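PDB 5EPD: glycerol trinitrate reductase from Agrobacterium tumefaciens, which probably uses FMN to reduce xenobiotic substrates such as glycerol trinitrate, as an Old Yellow Enzyme-type oxidoreductase. Local coordinates for residues 117-122 with 183-188; 269-274 with 301-306. All coordinates share one frame; numbering follows the deposited sequence.

Contact 1: residues 117-122 with 183-188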
ATOM      1  N   ILE A 117      -2.613 -11.678  -5.576  1.00 33.68           N
ATOM      2  CA  ILE A 117      -1.643 -10.643  -5.232  1.00 33.64           C
ATOM      3  C   ILE A 117      -1.805  -9.422  -6.118  1.00 33.06           C
ATOM      4  O   ILE A 117      -1.837  -9.501  -7.356  1.00 33.20           O
ATOM      5  CB  ILE A 117      -0.176 -11.155  -5.236  1.00 33.29           C
ATOM      6  CG1 ILE A 117       0.742 -10.113  -4.584  1.00 32.32           C
ATOM      7  CG2 ILE A 117       0.283 -11.533  -6.648  1.00 33.95           C
ATOM      8  CD1 ILE A 117       2.177 -10.587  -4.479  1.00 32.87           C
ATOM      9  N   VAL A 118      -1.913  -8.300  -5.427  1.00 32.08           N
ATOM     10  CA  VAL A 118      -2.060  -6.996  -5.999  1.00 31.18           C
ATOM     11  C   VAL A 118      -0.791  -6.200  -5.637  1.00 31.30           C
ATOM     12  O   VAL A 118      -0.264  -6.329  -4.520  1.00 29.73           O
ATOM     13  CB  VAL A 118      -3.350  -6.401  -5.415  1.00 32.46           C
ATOM     14  CG1 VAL A 118      -3.339  -4.887  -5.414  1.00 33.85           C
ATOM     15  CG2 VAL A 118      -4.531  -6.939  -6.204  1.00 32.42           C
ATOM     16  N   LEU A 119      -0.284  -5.409  -6.582  1.00 32.61           N
ATOM     17  CA  LEU A 119       0.881  -4.531  -6.328  1.00 34.61           C
ATOM     18  C   LEU A 119       0.463  -3.118  -5.858  1.00 31.20           C
ATOM     19  O   LEU A 119      -0.347  -2.429  -6.495  1.00 30.54           O
ATOM     20  CB  LEU A 119       1.785  -4.474  -7.570  1.00 36.23           C
ATOM     21  CG  LEU A 119       3.068  -3.638  -7.509  1.00 38.26           C
ATOM     22  CD1 LEU A 119       4.142  -4.129  -8.466  1.00 39.14           C
ATOM     23  CD2 LEU A 119       2.780  -2.191  -7.846  1.00 41.47           C
ATOM     24  N   GLN A 120       1.029  -2.678  -4.738  1.00 30.45           N
ATOM     25  CA  GLN A 120       0.761  -1.314  -4.257  1.00 29.76           C
ATOM     26  C   GLN A 120       1.733  -0.300  -4.851  1.00 28.53           C
ATOM     27  O   GLN A 120       2.915  -0.283  -4.511  1.00 26.57           O
ATOM     28  CB  GLN A 120       0.784  -1.211  -2.720  1.00 29.29           C
ATOM     29  CG  GLN A 120       0.248   0.124  -2.204  1.00 28.20           C
ATOM     30  CD  GLN A 120       0.464   0.343  -0.726  1.00 27.25           C
ATOM     31  OE1 GLN A 120       1.572   0.206  -0.239  1.00 31.72           O
ATOM     32  NE2 GLN A 120      -0.566   0.724  -0.022  1.00 25.44           N
ATOM     33  N   LEU A 121       1.199   0.544  -5.729  1.00 28.35           N
ATOM     34  CA  LEU A 121       1.953   1.601  -6.409  1.00 30.11           C
ATOM     35  C   LEU A 121       2.282   2.823  -5.541  1.00 30.98           C
ATOM     36  O   LEU A 121       1.373   3.492  -4.997  1.00 32.23           O
ATOM     37  CB  LEU A 121       1.161   2.116  -7.607  1.00 31.14           C
ATOM     38  CG  LEU A 121       0.825   1.061  -8.646  1.00 32.58           C
ATOM     39  CD1 LEU A 121      -0.223   1.638  -9.590  1.00 34.82           C
ATOM     40  CD2 LEU A 121       2.079   0.605  -9.379  1.00 33.91           C
ATOM     41  N   TRP A 122       3.571   3.161  -5.511  1.00 29.43           N
ATOM     42  CA  TRP A 122       4.106   4.124  -4.578  1.00 28.99           C
ATOM     43  C   TRP A 122       4.767   5.340  -5.233  1.00 28.56           C
ATOM     44  O   TRP A 122       5.509   5.213  -6.215  1.00 28.38           O
ATOM     45  CB  TRP A 122       5.181   3.397  -3.788  1.00 29.98           C
ATOM     46  CG  TRP A 122       5.376   3.800  -2.386  1.00 29.96           C
ATOM     47  CD1 TRP A 122       4.607   4.665  -1.622  1.00 30.68           C
ATOM     48  CD2 TRP A 122       6.398   3.298  -1.526  1.00 28.31           C
ATOM     49  NE1 TRP A 122       5.107   4.716  -0.332  1.00 29.89           N
ATOM     50  CE2 TRP A 122       6.196   3.878  -0.248  1.00 29.44           C
ATOM     51  CE3 TRP A 122       7.431   2.376  -1.699  1.00 27.16           C
ATOM     52  CZ2 TRP A 122       7.020   3.580   0.838  1.00 29.83           C
ATOM     53  CZ3 TRP A 122       8.245   2.081  -0.628  1.00 28.06           C
ATOM     54  CH2 TRP A 122       8.039   2.677   0.627  1.00 28.78           C
ATOM     55  N   ALA A 183       0.431  -0.693 -15.832  1.00 42.36           N
ATOM     56  CA  ALA A 183       0.536  -1.642 -16.959  1.00 41.17           C
ATOM     57  C   ALA A 183       1.723  -2.584 -16.826  1.00 39.66           C
ATOM     58  O   ALA A 183       1.679  -3.696 -17.340  1.00 38.53           O
ATOM     59  CB  ALA A 183       0.599  -0.901 -18.286  1.00 41.74           C
ATOM     60  N   ASN A 184       2.787  -2.119 -16.165  1.00 40.86           N
ATOM     61  CA  ASN A 184       3.928  -2.971 -15.795  1.00 40.88           C
ATOM     62  C   ASN A 184       3.543  -4.032 -14.740  1.00 41.00           C
ATOM     63  O   ASN A 184       4.126  -5.126 -14.702  1.00 41.84           O
ATOM     64  CB  ASN A 184       5.098  -2.128 -15.250  1.00 40.38           C
ATOM     65  CG  ASN A 184       5.740  -1.236 -16.306  1.00 41.80           C
ATOM     66  OD1 ASN A 184       5.511  -1.403 -17.501  1.00 43.62           O
ATOM     67  ND2 ASN A 184       6.556  -0.286 -15.863  1.00 39.95           N
ATOM     68  N   SER A 185       2.584  -3.693 -13.878  1.00 37.52           N
ATOM     69  CA  SER A 185       2.123  -4.606 -12.851  1.00 38.16           C
ATOM     70  C   SER A 185       1.326  -5.730 -13.480  1.00 38.44           C
ATOM     71  O   SER A 185       1.432  -6.867 -13.031  1.00 34.90           O
ATOM     72  CB  SER A 185       1.277  -3.881 -11.802  1.00 38.12           C
ATOM     73  OG  SER A 185       2.031  -2.868 -11.157  1.00 38.86           O
ATOM     74  N   ILE A 186       0.547  -5.415 -14.520  1.00 40.09           N
ATOM     75  CA  ILE A 186      -0.169  -6.434 -15.300  1.00 42.54           C
ATOM     76  C   ILE A 186       0.781  -7.296 -16.120  1.00 43.48           C
ATOM     77  O   ILE A 186       0.592  -8.499 -16.176  1.00 44.82           O
ATOM     78  CB  ILE A 186      -1.216  -5.838 -16.258  1.00 44.83           C
ATOM     79  CG1 ILE A 186      -2.254  -5.006 -15.483  1.00 46.67           C
ATOM     80  CG2 ILE A 186      -1.905  -6.947 -17.040  1.00 45.74           C
ATOM     81  CD1 ILE A 186      -2.842  -5.677 -14.252  1.00 47.55           C
ATOM     82  N   GLU A 187       1.784  -6.690 -16.760  1.00 44.70           N
ATOM     83  CA  GLU A 187       2.828  -7.467 -17.425  1.00 46.05           C
ATOM     84  C   GLU A 187       3.424  -8.475 -16.438  1.00 47.52           C
ATOM     85  O   GLU A 187       3.626  -9.637 -16.786  1.00 49.22           O
ATOM     86  CB  GLU A 187       3.934  -6.569 -17.997  1.00 49.16           C
ATOM     87  CG  GLU A 187       4.868  -7.275 -18.989  1.00 51.42           C
ATOM     88  CD  GLU A 187       5.985  -6.380 -19.540  1.00 55.37           C
ATOM     89  OE1 GLU A 187       7.012  -6.931 -20.030  1.00 56.07           O
ATOM     90  OE2 GLU A 187       5.847  -5.131 -19.495  1.00 53.41           O
ATOM     91  N   ALA A 188       3.666  -8.036 -15.199  1.00 45.87           N
ATOM     92  CA  ALA A 188       4.322  -8.870 -14.177  1.00 43.67           C
ATOM     93  C   ALA A 188       3.431  -9.984 -13.546  1.00 41.94           C
ATOM     94  O   ALA A 188       3.872 -10.701 -12.636  1.00 38.45           O
ATOM     95  CB  ALA A 188       4.901  -7.976 -13.096  1.00 42.72           C
TER

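Contact 2: residues 269-274 with 301-306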
ATOM      1  N   TYR A 269     -15.688  13.737   0.007  1.00 29.28           N
ATOM      2  CA  TYR A 269     -15.491  14.174  -1.382  1.00 31.65           C
ATOM      3  C   TYR A 269     -14.716  13.148  -2.222  1.00 31.42           C
ATOM      4  O   TYR A 269     -15.197  12.686  -3.275  1.00 31.55           O
ATOM      5  CB  TYR A 269     -14.763  15.529  -1.450  1.00 32.93           C
ATOM      6  CG  TYR A 269     -14.553  15.963  -2.890  1.00 36.02           C
ATOM      7  CD1 TYR A 269     -15.611  16.496  -3.626  1.00 36.25           C
ATOM      8  CD2 TYR A 269     -13.319  15.784  -3.541  1.00 37.03           C
ATOM      9  CE1 TYR A 269     -15.452  16.876  -4.954  1.00 37.75           C
ATOM     10  CE2 TYR A 269     -13.149  16.162  -4.878  1.00 37.26           C
ATOM     11  CZ  TYR A 269     -14.222  16.713  -5.584  1.00 38.70           C
ATOM     12  OH  TYR A 269     -14.106  17.113  -6.912  1.00 34.98           O
ATOM     13  N   ILE A 270     -13.513  12.810  -1.740  1.00 32.84           N
ATOM     14  CA  ILE A 270     -12.631  11.829  -2.396  1.00 30.99           C
ATOM     15  C   ILE A 270     -13.335  10.489  -2.626  1.00 30.39           C
ATOM     16  O   ILE A 270     -13.240   9.922  -3.716  1.00 30.64           O
ATOM     17  CB  ILE A 270     -11.297  11.629  -1.616  1.00 28.99           C
ATOM     18  CG1 ILE A 270     -10.355  12.806  -1.900  1.00 27.82           C
ATOM     19  CG2 ILE A 270     -10.595  10.324  -2.019  1.00 28.54           C
ATOM     20  CD1 ILE A 270      -9.383  13.110  -0.777  1.00 28.40           C
ATOM     21  N   VAL A 271     -14.038   9.974  -1.624  1.00 29.81           N
ATOM     22  CA  VAL A 271     -14.722   8.667  -1.813  1.00 31.59           C
ATOM     23  C   VAL A 271     -15.914   8.773  -2.773  1.00 32.17           C
ATOM     24  O   VAL A 271     -16.117   7.872  -3.569  1.00 33.37           O
ATOM     25  CB  VAL A 271     -15.090   7.968  -0.474  1.00 31.41           C
ATOM     26  CG1 VAL A 271     -15.998   6.748  -0.693  1.00 31.30           C
ATOM     27  CG2 VAL A 271     -13.814   7.538   0.252  1.00 30.96           C
ATOM     28  N   ASP A 272     -16.665   9.871  -2.732  1.00 34.44           N
ATOM     29  CA  ASP A 272     -17.692  10.127  -3.764  1.00 38.29           C
ATOM     30  C   ASP A 272     -17.093  10.019  -5.167  1.00 36.86           C
ATOM     31  O   ASP A 272     -17.611   9.335  -6.044  1.00 34.95           O
ATOM     32  CB  ASP A 272     -18.288  11.540  -3.620  1.00 40.54           C
ATOM     33  CG  ASP A 272     -19.244  11.671  -2.448  1.00 42.79           C
ATOM     34  OD1 ASP A 272     -19.857  10.648  -2.046  1.00 39.20           O
ATOM     35  OD2 ASP A 272     -19.373  12.818  -1.935  1.00 41.94           O
ATOM     36  N   LYS A 273     -16.003  10.739  -5.372  1.00 38.52           N
ATOM     37  CA  LYS A 273     -15.329  10.737  -6.657  1.00 40.35           C
ATOM     38  C   LYS A 273     -14.710   9.375  -7.022  1.00 39.16           C
ATOM     39  O   LYS A 273     -14.715   8.972  -8.195  1.00 37.13           O
ATOM     40  CB  LYS A 273     -14.275  11.832  -6.647  1.00 43.58           C
ATOM     41  CG  LYS A 273     -14.898  13.217  -6.730  1.00 47.97           C
ATOM     42  CD  LYS A 273     -15.281  13.522  -8.176  1.00 51.95           C
ATOM     43  CE  LYS A 273     -15.796  14.939  -8.357  1.00 55.17           C
ATOM     44  NZ  LYS A 273     -17.281  14.995  -8.410  1.00 55.28           N
ATOM     45  N   LEU A 274     -14.175   8.674  -6.025  1.00 37.65           N
ATOM     46  CA  LEU A 274     -13.625   7.340  -6.267  1.00 38.83           C
ATOM     47  C   LEU A 274     -14.736   6.412  -6.685  1.00 36.83           C
ATOM     48  O   LEU A 274     -14.572   5.670  -7.646  1.00 36.08           O
ATOM     49  CB  LEU A 274     -12.917   6.770  -5.037  1.00 39.52           C
ATOM     50  CG  LEU A 274     -11.570   7.404  -4.734  1.00 39.38           C
ATOM     51  CD1 LEU A 274     -11.180   7.066  -3.294  1.00 41.58           C
ATOM     52  CD2 LEU A 274     -10.518   6.955  -5.746  1.00 40.26           C
ATOM     53  N   GLY A 301     -18.464   5.265   8.465  1.00 38.40           N
ATOM     54  CA  GLY A 301     -19.748   4.830   7.920  1.00 36.18           C
ATOM     55  C   GLY A 301     -20.162   5.693   6.739  1.00 37.10           C
ATOM     56  O   GLY A 301     -20.789   5.192   5.789  1.00 34.85           O
ATOM     57  N   SER A 302     -19.799   6.985   6.797  1.00 35.73           N
ATOM     58  CA  SER A 302     -20.002   7.900   5.683  1.00 35.99           C
ATOM     59  C   SER A 302     -19.303   7.366   4.446  1.00 34.73           C
ATOM     60  O   SER A 302     -19.924   7.267   3.391  1.00 33.41           O
ATOM     61  CB  SER A 302     -19.475   9.309   6.025  1.00 38.84           C
ATOM     62  OG  SER A 302     -19.577  10.215   4.916  1.00 39.31           O
ATOM     63  N   LEU A 303     -18.019   7.024   4.588  1.00 33.65           N
ATOM     64  CA  LEU A 303     -17.193   6.562   3.456  1.00 35.08           C
ATOM     65  C   LEU A 303     -17.698   5.237   2.918  1.00 36.63           C
ATOM     66  O   LEU A 303     -17.815   5.030   1.687  1.00 35.93           O
ATOM     67  CB  LEU A 303     -15.715   6.395   3.868  1.00 33.48           C
ATOM     68  CG  LEU A 303     -14.983   7.601   4.477  1.00 31.92           C
ATOM     69  CD1 LEU A 303     -13.508   7.283   4.595  1.00 30.66           C
ATOM     70  CD2 LEU A 303     -15.212   8.867   3.665  1.00 32.02           C
ATOM     71  N   ARG A 304     -17.960   4.339   3.863  1.00 36.22           N
ATOM     72  CA  ARG A 304     -18.636   3.069   3.594  1.00 37.27           C
ATOM     73  C   ARG A 304     -19.951   3.234   2.808  1.00 37.40           C
ATOM     74  O   ARG A 304     -20.204   2.500   1.844  1.00 36.90           O
ATOM     75  CB  ARG A 304     -18.901   2.367   4.928  1.00 37.63           C
ATOM     76  CG  ARG A 304     -19.675   1.076   4.832  1.00 38.79           C
ATOM     77  CD  ARG A 304     -19.104   0.169   3.762  1.00 39.28           C
ATOM     78  NE  ARG A 304     -19.331  -1.232   4.065  1.00 40.33           N
ATOM     79  CZ  ARG A 304     -19.231  -2.219   3.178  1.00 42.54           C
ATOM     80  NH1 ARG A 304     -18.938  -1.960   1.903  1.00 41.77           N
ATOM     81  NH2 ARG A 304     -19.444  -3.481   3.570  1.00 44.55           N
ATOM     82  N   ARG A 305     -20.785   4.187   3.220  1.00 36.23           N
ATOM     83  CA  ARG A 305     -22.023   4.465   2.508  1.00 37.57           C
ATOM     84  C   ARG A 305     -21.777   4.989   1.087  1.00 37.27           C
ATOM     85  O   ARG A 305     -22.419   4.565   0.137  1.00 37.78           O
ATOM     86  CB  ARG A 305     -22.857   5.466   3.301  1.00 43.40           C
ATOM     87  CG  ARG A 305     -23.808   4.799   4.267  1.00 48.07           C
ATOM     88  CD  ARG A 305     -24.624   5.810   5.048  1.00 52.23           C
ATOM     89  NE  ARG A 305     -24.184   5.829   6.439  1.00 57.16           N
ATOM     90  CZ  ARG A 305     -23.567   6.845   7.046  1.00 60.60           C
ATOM     91  NH1 ARG A 305     -23.212   6.714   8.326  1.00 60.48           N
ATOM     92  NH2 ARG A 305     -23.309   7.988   6.407  1.00 58.03           N
ATOM     93  N   ARG A 306     -20.827   5.906   0.950  1.00 37.14           N
ATOM     94  CA  ARG A 306     -20.549   6.559  -0.325  1.00 37.10           C
ATOM     95  C   ARG A 306     -19.959   5.631  -1.346  1.00 37.78           C
ATOM     96  O   ARG A 306     -20.113   5.855  -2.544  1.00 41.62           O
ATOM     97  CB  ARG A 306     -19.584   7.713  -0.120  1.00 37.23           C
ATOM     98  CG  ARG A 306     -20.225   8.850   0.620  1.00 37.79           C
ATOM     99  CD  ARG A 306     -19.203   9.866   1.083  1.00 38.29           C
ATOM    100  NE  ARG A 306     -19.806  10.738   2.081  1.00 37.67           N
ATOM    101  CZ  ARG A 306     -20.664  11.712   1.805  1.00 35.82           C
ATOM    102  NH1 ARG A 306     -21.010  11.976   0.551  1.00 35.61           N
ATOM    103  NH2 ARG A 306     -21.154  12.438   2.789  1.00 34.56           N
TER
HETATM  104  O   HOH W   1     -20.987   8.548  -2.848  1.00 35.83           O

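Contact 1: residues 117-122 with 183-188
Ser185 on helix 171-187 presents its OG to the side chain of Leu119 on barrel strand 117-122. Both CB atoms face across the gap, but OG comes in across the leucine side chain rather than head on. OG sits against both methyls of Leu119, with CB and CG a little farther off. Leu119 CD2 and CD1 lie 3.5 and 3.6 Å from Ser185 OG. With Leu119 chi1 at -179°, CG swings away from the backbone N, and chi2 of 154° then lays both methyls by OG. Leu121, two residues on and on the same outer side of the strand, adds one methyl. Its CD2 comes within 3.9 Å of Ser185 OG.

The family fold is a TIM barrel, and here one of its outer helices rests on the third barrel strand. Val193 of the neighbouring strand 193-196 touches both Leu121 and Ser185. The CA atoms of Leu119 and Ser185 are 6.6 Å apart.

No hydrogen bond crosses the contact. Ser185 OG bonds instead to Ala181 O, one turn earlier in its own helix. With that need met, OG can lie buried against leucine methyls, and only van der Waals contact crosses between the segments.

Contact 2: residues 269-274 with 301-306
Val271 and Arg306 meet where two outer helices of the TIM barrel, 263-276 and 300-306, run side by side. The short helical segments are nearly parallel, with their axes 17° apart and 9.1 Å from each other at the closest point. Strand 281-284 lies between the two helices in the chain.

Val271 is buried and points at the other helix. CG1 stands opposite the backbone N and CG2 opposite the carbonyl carbon, which gives the two methyls separate partners. CG1 lies 3.5 Å from the backbone Leu303 O and also packs on Arg306 CB. CG2 turns to the Leu303 side chain and meets its CD2 at 3.9 Å. The Val271 and Leu303 side chains cross at about a right angle.

Arg306 also points across, and its aliphatic part runs past Asp272 before the guanidinium turns to the carboxylate. The two form a salt bridge, with Arg306 NH1 3.1 Å from Asp272 OD2. NH1 also donates a nearly straight hydrogen bond to Asp272 OD1, at 168°, and meets the syn lone pair of that oxygen. OD1 lies in the guanidinium plane, but the carboxylate plane is turned 67° from it. This is not a flat, two-pronged pairing.

Ser302 helps to fix the guanidinium from within its own helix. Arg306 NE donates to Ser302 OG at 2.9 Å, also in the guanidinium plane. Ser302 OG is in turn hydrogen-bonded to Asp268, one turn before Asp272. The arginine is therefore held at two edge positions, which should limit its rotation.

A water also bridges the helices. Its approach to Asp272 OD1 is unusually short, so that leg is less certain; its other bond goes to the backbone Arg306 O at 2.8 Å.

From the N terminus, barrel strands 41-43 and 73-80 and helix 97-112 precede strand 117-122, the third barrel strand, which opens contact 1. The chain then passes through four short strands and helix 171-187, whose end returns to that strand. This closes a loop with 60 residues between its segments. The chain continues through strands 193-196 and 245-249 before helix 263-276 opens contact 2. Strand 281-284 follows, and helix 300-306 closes a shorter loop of 26 residues. The loops are in series and neither nest nor cross. Contact 1 joins a barrel strand to an outer helix, whereas contact 2 joins two outer helices. Their centres are 25 Å apart, and they do not touch.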